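Local atomic coordinates of putative citrate lyase (Ralstonia eutropha, PDB entry 3QQW), a protein that probably acts as a magnesium-dependent lyase of the HpcH/HpaI aldolase/citrate lyase family, possibly cleaving (S)-citramalyl-CoA. Residues G30-I35 with A68-R73; H149-T154 with V172-L177; A187-A192 with F199-L204. One frame throughout, in Å; residues are numbered along the deposited sequence.

In the fold
The three contacts sample different layers of one TIM barrel. Interaction 2 is core: two neighbouring parallel strands, every touching residue buried, joined mainly by backbone hydrogen bonds and leading to the predicted magnesium site. Interaction 1 lies in the outer shell, where the helices following the first two strands meet through a salt bridge and a selenomethionine; it is partly exposed, and its centre is about 22 Å from that of interaction 2. Interaction 3, a loop against the start of helix 202-217, is buried although far from the chain centre, and its contact is almost wholly apolar. Interactions 2 and 3 touch where L177 CD1 meets L204 CD2 at 3.8 Å.

Interaction 1 of 3, residues G30-I35 with A68-R73; sequences GSEKLI and AEMVAR
E32 and R73 join two neighbouring helices in the outer layer of the TIM barrel, 32-45 and 64-76, through an end-on salt bridge. R73 NH2 gives a nearly straight bond (173°) to E32 OE1 at 2.9 Å, and R73 NH1 reaches E32 OE2 at 3.2 Å. Both oxygens lie close to the guanidinium plane, yet the nitrogens come from above the carboxylate, whose plane is turned 60° against that of the arginine. An extended chain, with CG anti to the backbone N (chi1 -174°), carries the E32 carboxylate across to its partner.

Next to the salt bridge, the selenomethionine M70 bends twice and lies along the first turn of helix 32-45. Its SE meets I35 CD1 tip to tip at 3.8 Å, while its CE rests 3.5 Å from E32 N and also touches G30 O. I35 and V71 continue inward to C53 of strand 49-54. S31 is the N-cap of helix 32-45, and G30 O is hydrogen-bonded to H67 of the facing helix. The capping bond runs from L34 N to S31 OG over 3.2 Å.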
ATOM      1  N   GLY C  30      18.582  29.482  -4.399  1.00 41.75           N
ATOM      2  CA  GLY C  30      19.876  28.955  -4.811  1.00 41.99           C
ATOM      3  C   GLY C  30      20.983  29.971  -4.950  1.00 50.33           C
ATOM      4  O   GLY C  30      22.143  29.583  -4.977  1.00 53.85           O
ATOM      5  N   SER C  31      20.655  31.262  -5.082  1.00 46.30           N
ATOM      6  CA  SER C  31      21.650  32.320  -5.208  1.00 46.10           C
ATOM      7  C   SER C  31      21.737  33.143  -3.928  1.00 47.30           C
ATOM      8  O   SER C  31      20.764  33.205  -3.176  1.00 44.99           O
ATOM      9  CB  SER C  31      21.295  33.222  -6.382  1.00 50.57           C
ATOM     10  OG  SER C  31      20.146  33.999  -6.092  1.00 61.05           O
ATOM     11  N   GLU C  32      22.875  33.819  -3.711  1.00 44.40           N
ATOM     12  CA  GLU C  32      23.085  34.702  -2.551  1.00 43.74           C
ATOM     13  C   GLU C  32      21.989  35.791  -2.465  1.00 47.98           C
ATOM     14  O   GLU C  32      21.458  36.044  -1.385  1.00 47.13           O
ATOM     15  CB  GLU C  32      24.465  35.363  -2.640  1.00 45.72           C
ATOM     16  CG  GLU C  32      24.805  36.176  -1.402  1.00 47.65           C
ATOM     17  CD  GLU C  32      26.195  36.767  -1.362  1.00 49.71           C
ATOM     18  OE1 GLU C  32      27.117  36.214  -2.006  1.00 57.93           O
ATOM     19  OE2 GLU C  32      26.362  37.802  -0.685  1.00 43.29           O
ATOM     20  N   LYS C  33      21.658  36.417  -3.616  1.00 45.82           N
ATOM     21  CA  LYS C  33      20.625  37.450  -3.751  1.00 46.12           C
ATOM     22  C   LYS C  33      19.266  36.913  -3.268  1.00 48.54           C
ATOM     23  O   LYS C  33      18.647  37.509  -2.378  1.00 47.79           O
ATOM     24  CB  LYS C  33      20.530  37.928  -5.219  1.00 49.44           C
ATOM     25  N   LEU C  34      18.825  35.767  -3.837  1.00 42.65           N
ATOM     26  CA  LEU C  34      17.547  35.164  -3.491  1.00 40.48           C
ATOM     27  C   LEU C  34      17.513  34.613  -2.061  1.00 41.94           C
ATOM     28  O   LEU C  34      16.448  34.669  -1.450  1.00 41.98           O
ATOM     29  CB  LEU C  34      17.141  34.092  -4.502  1.00 40.04           C
ATOM     30  CG  LEU C  34      16.837  34.611  -5.905  1.00 45.41           C
ATOM     31  CD1 LEU C  34      16.711  33.460  -6.867  1.00 47.23           C
ATOM     32  CD2 LEU C  34      15.578  35.462  -5.938  1.00 43.04           C
ATOM     33  N   ILE C  35      18.662  34.119  -1.520  1.00 36.81           N
ATOM     34  CA  ILE C  35      18.755  33.648  -0.141  1.00 34.51           C
ATOM     35  C   ILE C  35      18.533  34.871   0.788  1.00 39.87           C
ATOM     36  O   ILE C  35      17.698  34.807   1.696  1.00 38.88           O
ATOM     37  CB  ILE C  35      20.084  32.894   0.135  1.00 36.47           C
ATOM     38  CG1 ILE C  35      20.071  31.471  -0.513  1.00 36.31           C
ATOM     39  CG2 ILE C  35      20.382  32.803   1.636  1.00 33.31           C
ATOM     40  CD1 ILE C  35      21.526  30.867  -0.854  1.00 40.52           C
ATOM     41  N   ALA C  68      28.857  26.390  -1.522  1.00 40.34           N
ATOM     42  CA  ALA C  68      28.641  25.961  -0.117  1.00 38.97           C
ATOM     43  C   ALA C  68      29.215  27.020   0.863  1.00 42.37           C
ATOM     44  O   ALA C  68      28.594  27.310   1.879  1.00 43.12           O
ATOM     45  CB  ALA C  68      29.258  24.589   0.135  1.00 39.66           C
ATOM     46  N   GLU C  69      30.340  27.650   0.509  1.00 38.48           N
ATOM     47  CA  GLU C  69      30.953  28.720   1.301  1.00 39.55           C
ATOM     48  C   GLU C  69      30.038  29.925   1.406  1.00 43.92           C
ATOM     49  O   GLU C  69      29.947  30.538   2.473  1.00 44.51           O
ATOM     50  CB  GLU C  69      32.303  29.140   0.699  1.00 42.37           C
ATOM     51  CG  GLU C  69      33.426  28.187   1.080  1.00 47.88           C
ATOM     52  CD  GLU C  69      34.730  28.349   0.333  1.00 54.69           C
ATOM     53  OE1 GLU C  69      34.798  29.206  -0.575  1.00 63.40           O
ATOM     54  OE2 GLU C  69      35.682  27.599   0.645  1.00 53.62           O
HETATM   55  N   MSE C  70      29.359  30.267   0.295  1.00 38.96           N
HETATM   56  CA  MSE C  70      28.417  31.387   0.269  1.00 36.28           C
HETATM   57  C   MSE C  70      27.218  31.007   1.160  1.00 39.68           C
HETATM   58  O   MSE C  70      26.810  31.812   1.991  1.00 39.88           O
HETATM   59  CB  MSE C  70      27.998  31.703  -1.197  1.00 37.27           C
HETATM   60  CG  MSE C  70      26.892  32.735  -1.331  1.00 41.01           C
HETATM   61 SE   MSE C  70      25.126  31.961  -1.042  0.75 44.55          SE
HETATM   62  CE  MSE C  70      24.812  31.046  -2.822  1.00 42.17           C
ATOM     63  N   VAL C  71      26.710  29.754   1.030  1.00 33.78           N
ATOM     64  CA  VAL C  71      25.549  29.271   1.798  1.00 31.11           C
ATOM     65  C   VAL C  71      25.880  29.360   3.305  1.00 38.58           C
ATOM     66  O   VAL C  71      25.148  30.018   4.042  1.00 39.18           O
ATOM     67  CB  VAL C  71      25.122  27.841   1.339  1.00 32.37           C
ATOM     68  CG1 VAL C  71      24.237  27.132   2.370  1.00 30.48           C
ATOM     69  CG2 VAL C  71      24.443  27.878  -0.022  1.00 31.32           C
ATOM     70  N   ALA C  72      27.016  28.778   3.732  1.00 34.22           N
ATOM     71  CA  ALA C  72      27.467  28.813   5.122  1.00 33.79           C
ATOM     72  C   ALA C  72      27.557  30.242   5.648  1.00 39.89           C
ATOM     73  O   ALA C  72      27.043  30.520   6.723  1.00 40.15           O
ATOM     74  CB  ALA C  72      28.826  28.128   5.248  1.00 35.09           C
ATOM     75  N   ARG C  73      28.165  31.151   4.861  1.00 37.48           N
ATOM     76  CA  ARG C  73      28.320  32.561   5.197  1.00 37.19           C
ATOM     77  C   ARG C  73      26.948  33.236   5.389  1.00 39.98           C
ATOM     78  O   ARG C  73      26.759  33.950   6.358  1.00 39.05           O
ATOM     79  CB  ARG C  73      29.163  33.289   4.118  1.00 36.58           C
ATOM     80  CG  ARG C  73      29.268  34.800   4.351  1.00 44.51           C
ATOM     81  CD  ARG C  73      30.190  35.558   3.405  1.00 46.70           C
ATOM     82  NE  ARG C  73      30.023  35.203   1.992  1.00 48.89           N
ATOM     83  CZ  ARG C  73      29.084  35.685   1.176  1.00 55.33           C
ATOM     84  NH1 ARG C  73      28.171  36.540   1.629  1.00 44.30           N
ATOM     85  NH2 ARG C  73      29.030  35.288  -0.089  1.00 34.50           N
TER

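Interaction 2 of 3, residues H149-T154 with V172-L177; sequences HVLIET and VLDFGL
V150 and I152 bind strand 172-175 on alternate residues, in the regular ladder of parallel strands. V150 N donates to V172 O at 2.9 Å and V150 O accepts from D174 N; I152 N then gives D174 O a short, nearly linear bond of 2.7 Å, and I152 O receives G176 N just past the strand end. The two short strands cross at -31°, and CA-H...O contacts, such as H149 CA to V172 O, fill in the ladder.

Apolar contacts differ on the two faces. V150, I152 and L173 turn to the helices, with L173 CD2 4.0 Å from V150 CB. On the face of H149, L151 and D174, V172 CG2 sits over the centre of the imidazole, a CH-pi contact 3.6 Å from the centroid, and L151 CD1 packs against D174 CB at 3.4 Å.

The polar contacts of this inner face centre on H149 and D174. One water lies in the plane of the H149 ring at its edge, 2.8 Å from ND1, and donates to D174 OD2. H149 NE2 bonds to E171, and D174 OD1 to W253 of strand 251-254, two strands along the barrel.

Beyond the strands E153 CB touches G176 O at 3.2 Å. E153 OE2 accepts from K119 N, and OE1 lies close to D179 OD2. E153 and D179 are the predicted magnesium ligands, consistent with the active site at the C-terminal ends of the strands in a TIM barrel.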
ATOM      1  N   HIS C 149      16.345  16.457   6.803  1.00 34.00           N
ATOM      2  CA  HIS C 149      15.198  16.373   5.892  1.00 32.82           C
ATOM      3  C   HIS C 149      15.612  15.432   4.800  1.00 38.05           C
ATOM      4  O   HIS C 149      16.648  15.654   4.158  1.00 38.94           O
ATOM      5  CB  HIS C 149      14.799  17.738   5.326  1.00 33.15           C
ATOM      6  CG  HIS C 149      14.303  18.738   6.330  1.00 36.87           C
ATOM      7  ND1 HIS C 149      13.670  19.899   5.918  1.00 38.47           N
ATOM      8  CD2 HIS C 149      14.389  18.741   7.686  1.00 39.23           C
ATOM      9  CE1 HIS C 149      13.387  20.567   7.025  1.00 38.93           C
ATOM     10  NE2 HIS C 149      13.804  19.905   8.119  1.00 39.64           N
ATOM     11  N   VAL C 150      14.872  14.339   4.626  1.00 34.86           N
ATOM     12  CA  VAL C 150      15.257  13.329   3.634  1.00 35.12           C
ATOM     13  C   VAL C 150      14.262  13.303   2.489  1.00 38.74           C
ATOM     14  O   VAL C 150      13.058  13.143   2.698  1.00 38.26           O
ATOM     15  CB  VAL C 150      15.416  11.926   4.294  1.00 39.62           C
ATOM     16  CG1 VAL C 150      15.798  10.867   3.278  1.00 39.95           C
ATOM     17  CG2 VAL C 150      16.448  11.974   5.408  1.00 40.55           C
ATOM     18  N   LEU C 151      14.774  13.453   1.268  1.00 35.97           N
ATOM     19  CA  LEU C 151      13.944  13.327   0.075  1.00 35.84           C
ATOM     20  C   LEU C 151      13.652  11.869  -0.209  1.00 39.72           C
ATOM     21  O   LEU C 151      14.572  11.041  -0.211  1.00 37.80           O
ATOM     22  CB  LEU C 151      14.639  13.938  -1.149  1.00 36.14           C
ATOM     23  CG  LEU C 151      14.319  15.385  -1.569  1.00 39.36           C
ATOM     24  CD1 LEU C 151      12.861  15.586  -1.894  1.00 38.24           C
ATOM     25  CD2 LEU C 151      14.817  16.358  -0.584  1.00 40.80           C
ATOM     26  N   ILE C 152      12.372  11.558  -0.441  1.00 37.63           N
ATOM     27  CA  ILE C 152      11.902  10.241  -0.885  1.00 37.24           C
ATOM     28  C   ILE C 152      11.524  10.475  -2.323  1.00 40.99           C
ATOM     29  O   ILE C 152      10.479  11.060  -2.597  1.00 40.18           O
ATOM     30  CB  ILE C 152      10.777   9.663   0.009  1.00 39.79           C
ATOM     31  CG1 ILE C 152      11.221   9.630   1.522  1.00 38.57           C
ATOM     32  CG2 ILE C 152      10.319   8.283  -0.506  1.00 39.53           C
ATOM     33  CD1 ILE C 152      12.520   8.798   1.880  1.00 38.59           C
ATOM     34  N   GLU C 153      12.470  10.185  -3.242  1.00 39.69           N
ATOM     35  CA  GLU C 153      12.271  10.483  -4.662  1.00 39.60           C
ATOM     36  C   GLU C 153      12.881   9.420  -5.586  1.00 44.67           C
ATOM     37  O   GLU C 153      13.120   9.684  -6.771  1.00 45.37           O
ATOM     38  CB  GLU C 153      12.823  11.875  -4.996  1.00 40.39           C
ATOM     39  CG  GLU C 153      14.288  12.117  -4.685  1.00 46.28           C
ATOM     40  CD  GLU C 153      14.712  13.573  -4.786  1.00 57.41           C
ATOM     41  OE1 GLU C 153      13.925  14.391  -5.308  1.00 67.13           O
ATOM     42  OE2 GLU C 153      15.830  13.902  -4.331  1.00 55.28           O
ATOM     43  N   THR C 154      13.147   8.229  -5.039  1.00 39.58           N
ATOM     44  CA  THR C 154      13.689   7.107  -5.797  1.00 39.56           C
ATOM     45  C   THR C 154      12.919   5.856  -5.449  1.00 43.39           C
ATOM     46  O   THR C 154      12.227   5.829  -4.431  1.00 43.66           O
ATOM     47  CB  THR C 154      15.188   6.921  -5.543  1.00 44.16           C
ATOM     48  OG1 THR C 154      15.399   6.482  -4.211  1.00 46.56           O
ATOM     49  CG2 THR C 154      16.005   8.155  -5.853  1.00 42.29           C
ATOM     50  N   VAL C 172      11.923  15.674   8.842  1.00 30.88           N
ATOM     51  CA  VAL C 172      11.082  15.788   7.653  1.00 30.99           C
ATOM     52  C   VAL C 172      11.420  14.687   6.629  1.00 35.97           C
ATOM     53  O   VAL C 172      12.591  14.360   6.426  1.00 35.50           O
ATOM     54  CB  VAL C 172      11.152  17.188   6.962  1.00 33.69           C
ATOM     55  CG1 VAL C 172      10.406  17.198   5.637  1.00 33.09           C
ATOM     56  CG2 VAL C 172      10.649  18.309   7.847  1.00 32.62           C
ATOM     57  N   LEU C 173      10.366  14.149   5.972  1.00 31.99           N
ATOM     58  CA  LEU C 173      10.426  13.300   4.787  1.00 30.18           C
ATOM     59  C   LEU C 173       9.815  14.132   3.686  1.00 33.04           C
ATOM     60  O   LEU C 173       8.669  14.575   3.800  1.00 31.15           O
ATOM     61  CB  LEU C 173       9.738  11.938   4.925  1.00 30.67           C
ATOM     62  CG  LEU C 173      10.317  10.940   5.942  1.00 36.02           C
ATOM     63  CD1 LEU C 173       9.602   9.605   5.829  1.00 35.97           C
ATOM     64  CD2 LEU C 173      11.842  10.731   5.738  1.00 36.61           C
ATOM     65  N   ASP C 174      10.612  14.436   2.652  1.00 32.37           N
ATOM     66  CA  ASP C 174      10.171  15.263   1.534  1.00 32.93           C
ATOM     67  C   ASP C 174       9.792  14.421   0.365  1.00 34.76           C
ATOM     68  O   ASP C 174      10.567  13.562  -0.043  1.00 34.64           O
ATOM     69  CB  ASP C 174      11.310  16.224   1.111  1.00 35.64           C
ATOM     70  CG  ASP C 174      11.667  17.291   2.095  1.00 41.37           C
ATOM     71  OD1 ASP C 174      10.814  18.126   2.379  1.00 40.89           O
ATOM     72  OD2 ASP C 174      12.839  17.330   2.523  1.00 53.14           O
ATOM     73  N   PHE C 175       8.646  14.683  -0.230  1.00 35.04           N
ATOM     74  CA  PHE C 175       8.264  13.939  -1.445  1.00 35.55           C
ATOM     75  C   PHE C 175       8.817  14.641  -2.695  1.00 41.60           C
ATOM     76  O   PHE C 175       8.467  15.785  -2.972  1.00 42.83           O
ATOM     77  CB  PHE C 175       6.750  13.761  -1.550  1.00 36.96           C
ATOM     78  CG  PHE C 175       6.418  12.773  -2.636  1.00 38.16           C
ATOM     79  CD1 PHE C 175       6.698  11.419  -2.475  1.00 39.86           C
ATOM     80  CD2 PHE C 175       5.892  13.203  -3.850  1.00 40.08           C
ATOM     81  CE1 PHE C 175       6.450  10.508  -3.504  1.00 41.25           C
ATOM     82  CE2 PHE C 175       5.641  12.293  -4.879  1.00 43.29           C
ATOM     83  CZ  PHE C 175       5.910  10.948  -4.695  1.00 41.20           C
ATOM     84  N   GLY C 176       9.695  13.955  -3.413  1.00 37.76           N
ATOM     85  CA  GLY C 176      10.300  14.465  -4.634  1.00 37.65           C
ATOM     86  C   GLY C 176       9.599  13.857  -5.829  1.00 44.12           C
ATOM     87  O   GLY C 176      10.014  12.809  -6.329  1.00 42.90           O
ATOM     88  N   LEU C 177       8.503  14.506  -6.272  1.00 43.02           N
ATOM     89  CA  LEU C 177       7.655  14.050  -7.372  1.00 43.83           C
ATOM     90  C   LEU C 177       8.428  13.902  -8.698  1.00 52.97           C
ATOM     91  O   LEU C 177       8.379  12.834  -9.327  1.00 51.96           O
ATOM     92  CB  LEU C 177       6.455  15.013  -7.553  1.00 43.47           C
ATOM     93  CG  LEU C 177       5.532  14.773  -8.753  1.00 46.75           C
ATOM     94  CD1 LEU C 177       4.747  13.461  -8.605  1.00 46.37           C
ATOM     95  CD2 LEU C 177       4.610  15.944  -8.943  1.00 44.42           C
TER
HETATM   96  O   HOH W   1      14.031  20.010   3.172  1.00 28.71           O

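Interaction 3 of 3, residues A187-A192 with F199-L204; sequences AIPAAA and FEHALL
H201 swings its imidazole toward I188 with CG anti to the backbone N (chi1 -173°), and I188 answers with CG1 anti to its carbonyl carbon (chi1 -60°), bringing its branches to the ring. I188 CG2 stands over the centre of one ring face, 4.3 Å above the plane, while I188 CG1 touches H201 CE1 at 3.8 Å. P189 CD comes obliquely to the same ring, 4.1 Å from H201 NE2, on the same side of its plane as I188 CG2, the P189 and H201 side chains reaching toward each other from opposite directions. The ring is held in its rotation by a capping bond: as N-cap of helix 202-217, H201 accepts L203 N at ND1, the donor lying 28° out of the ring plane.

The contact belongs to the excursion between strands 170-175 and 221-224 of the barrel, where the loop after helix 177-182 folds over the start of the helix that leads back to the sheet. I188 CG1 meets L203 CD1 at 3.9 Å, I188 CD1 meets L204 CD2, and L204 CD1 lies against both the CB and the carbonyl oxygen of A192, 3.3 Å from A192 O. L204 also packs on V181 of helix 177-182. A second subunit borders this region: its R244 donates to A187 O, and its F247 packs on L203.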
ATOM      1  N   ALA C 187       6.860   5.315 -17.617  1.00 58.88           N
ATOM      2  CA  ALA C 187       5.575   4.651 -17.321  1.00 58.08           C
ATOM      3  C   ALA C 187       4.575   5.590 -16.670  1.00 60.89           C
ATOM      4  O   ALA C 187       3.363   5.340 -16.712  1.00 58.78           O
ATOM      5  CB  ALA C 187       5.787   3.440 -16.442  1.00 57.51           C
ATOM      6  N   ILE C 188       5.085   6.657 -16.022  1.00 58.25           N
ATOM      7  CA  ILE C 188       4.245   7.697 -15.428  1.00 57.08           C
ATOM      8  C   ILE C 188       4.252   8.867 -16.420  1.00 64.31           C
ATOM      9  O   ILE C 188       5.323   9.423 -16.674  1.00 64.67           O
ATOM     10  CB  ILE C 188       4.662   8.103 -14.000  1.00 57.31           C
ATOM     11  CG1 ILE C 188       4.608   6.890 -13.037  1.00 55.63           C
ATOM     12  CG2 ILE C 188       3.789   9.273 -13.509  1.00 57.51           C
ATOM     13  CD1 ILE C 188       5.154   7.141 -11.629  1.00 49.60           C
ATOM     14  N   PRO C 189       3.097   9.202 -17.043  1.00 62.98           N
ATOM     15  CA  PRO C 189       3.091  10.302 -18.034  1.00 64.55           C
ATOM     16  C   PRO C 189       3.310  11.666 -17.386  1.00 69.28           C
ATOM     17  O   PRO C 189       3.146  11.801 -16.177  1.00 66.89           O
ATOM     18  CB  PRO C 189       1.711  10.201 -18.685  1.00 67.97           C
ATOM     19  CG  PRO C 189       0.855   9.464 -17.715  1.00 71.56           C
ATOM     20  CD  PRO C 189       1.752   8.608 -16.863  1.00 65.24           C
ATOM     21  N   ALA C 190       3.705  12.663 -18.198  1.00 68.86           N
ATOM     22  CA  ALA C 190       3.995  14.036 -17.780  1.00 68.28           C
ATOM     23  C   ALA C 190       2.784  14.712 -17.135  1.00 71.09           C
ATOM     24  O   ALA C 190       2.958  15.479 -16.181  1.00 69.76           O
ATOM     25  CB  ALA C 190       4.468  14.851 -18.966  1.00 71.46           C
ATOM     26  N   ALA C 191       1.565  14.396 -17.621  1.00 67.52           N
ATOM     27  CA  ALA C 191       0.290  14.921 -17.105  1.00 67.44           C
ATOM     28  C   ALA C 191       0.063  14.593 -15.612  1.00 68.84           C
ATOM     29  O   ALA C 191      -0.689  15.304 -14.929  1.00 67.70           O
ATOM     30  CB  ALA C 191      -0.862  14.378 -17.924  1.00 70.04           C
ATOM     31  N   ALA C 192       0.699  13.507 -15.128  1.00 64.28           N
ATOM     32  CA  ALA C 192       0.617  13.049 -13.739  1.00 61.69           C
ATOM     33  C   ALA C 192       1.581  13.830 -12.852  1.00 64.72           C
ATOM     34  O   ALA C 192       1.455  13.776 -11.639  1.00 63.44           O
ATOM     35  CB  ALA C 192       0.895  11.552 -13.652  1.00 61.41           C
ATOM     36  N   PHE C 199      -2.151  13.608  -7.602  1.00 39.75           N
ATOM     37  CA  PHE C 199      -2.954  13.230  -6.445  1.00 38.42           C
ATOM     38  C   PHE C 199      -3.847  12.032  -6.753  1.00 45.32           C
ATOM     39  O   PHE C 199      -4.600  11.598  -5.872  1.00 45.72           O
ATOM     40  CB  PHE C 199      -3.824  14.418  -6.018  1.00 40.63           C
ATOM     41  CG  PHE C 199      -3.069  15.619  -5.504  1.00 41.81           C
ATOM     42  CD1 PHE C 199      -2.320  15.544  -4.327  1.00 43.17           C
ATOM     43  CD2 PHE C 199      -3.184  16.856  -6.134  1.00 43.04           C
ATOM     44  CE1 PHE C 199      -1.642  16.674  -3.841  1.00 43.39           C
ATOM     45  CE2 PHE C 199      -2.522  17.980  -5.630  1.00 44.57           C
ATOM     46  CZ  PHE C 199      -1.747  17.884  -4.503  1.00 40.70           C
ATOM     47  N   GLU C 200      -3.783  11.508  -8.002  1.00 44.90           N
ATOM     48  CA  GLU C 200      -4.697  10.472  -8.487  1.00 47.23           C
ATOM     49  C   GLU C 200      -4.036   9.268  -9.180  1.00 52.45           C
ATOM     50  O   GLU C 200      -4.617   8.179  -9.128  1.00 54.58           O
ATOM     51  CB  GLU C 200      -5.731  11.088  -9.431  1.00 50.63           C
ATOM     52  CG  GLU C 200      -6.721  11.972  -8.681  1.00 63.42           C
ATOM     53  CD  GLU C 200      -7.506  12.979  -9.497  1.00 82.48           C
ATOM     54  OE1 GLU C 200      -7.533  12.866 -10.745  1.00 80.89           O
ATOM     55  OE2 GLU C 200      -8.123  13.873  -8.876  1.00 75.36           O
ATOM     56  N   HIS C 201      -2.862   9.436  -9.818  1.00 46.80           N
ATOM     57  CA  HIS C 201      -2.155   8.314 -10.455  1.00 45.52           C
ATOM     58  C   HIS C 201      -1.818   7.290  -9.363  1.00 46.73           C
ATOM     59  O   HIS C 201      -1.258   7.659  -8.327  1.00 45.73           O
ATOM     60  CB  HIS C 201      -0.894   8.798 -11.197  1.00 45.77           C
ATOM     61  CG  HIS C 201      -0.214   7.736 -12.005  1.00 49.34           C
ATOM     62  ND1 HIS C 201       0.593   6.764 -11.415  1.00 49.97           N
ATOM     63  CD2 HIS C 201      -0.248   7.522 -13.338  1.00 53.20           C
ATOM     64  CE1 HIS C 201       1.016   5.994 -12.408  1.00 50.56           C
ATOM     65  NE2 HIS C 201       0.536   6.407 -13.583  1.00 53.08           N
ATOM     66  N   ALA C 202      -2.209   6.032  -9.582  1.00 42.51           N
ATOM     67  CA  ALA C 202      -2.063   4.928  -8.635  1.00 41.06           C
ATOM     68  C   ALA C 202      -0.663   4.826  -8.024  1.00 43.92           C
ATOM     69  O   ALA C 202      -0.560   4.612  -6.817  1.00 43.15           O
ATOM     70  CB  ALA C 202      -2.431   3.623  -9.314  1.00 42.56           C
ATOM     71  N   LEU C 203       0.402   5.021  -8.831  1.00 39.43           N
ATOM     72  CA  LEU C 203       1.770   4.937  -8.340  1.00 37.72           C
ATOM     73  C   LEU C 203       2.137   6.134  -7.479  1.00 41.38           C
ATOM     74  O   LEU C 203       2.927   5.990  -6.540  1.00 39.76           O
ATOM     75  CB  LEU C 203       2.772   4.787  -9.489  1.00 38.46           C
ATOM     76  CG  LEU C 203       2.672   3.500 -10.346  1.00 42.86           C
ATOM     77  CD1 LEU C 203       3.772   3.470 -11.370  1.00 42.74           C
ATOM     78  CD2 LEU C 203       2.698   2.234  -9.495  1.00 41.99           C
ATOM     79  N   LEU C 204       1.553   7.309  -7.778  1.00 38.05           N
ATOM     80  CA  LEU C 204       1.841   8.537  -7.043  1.00 36.83           C
ATOM     81  C   LEU C 204       1.061   8.563  -5.739  1.00 40.51           C
ATOM     82  O   LEU C 204       1.629   8.916  -4.703  1.00 39.58           O
ATOM     83  CB  LEU C 204       1.559   9.751  -7.930  1.00 37.94           C
ATOM     84  CG  LEU C 204       2.435   9.792  -9.205  1.00 42.05           C
ATOM     85  CD1 LEU C 204       2.137  10.998 -10.032  1.00 41.66           C
ATOM     86  CD2 LEU C 204       3.946   9.738  -8.848  1.00 43.83           C
TER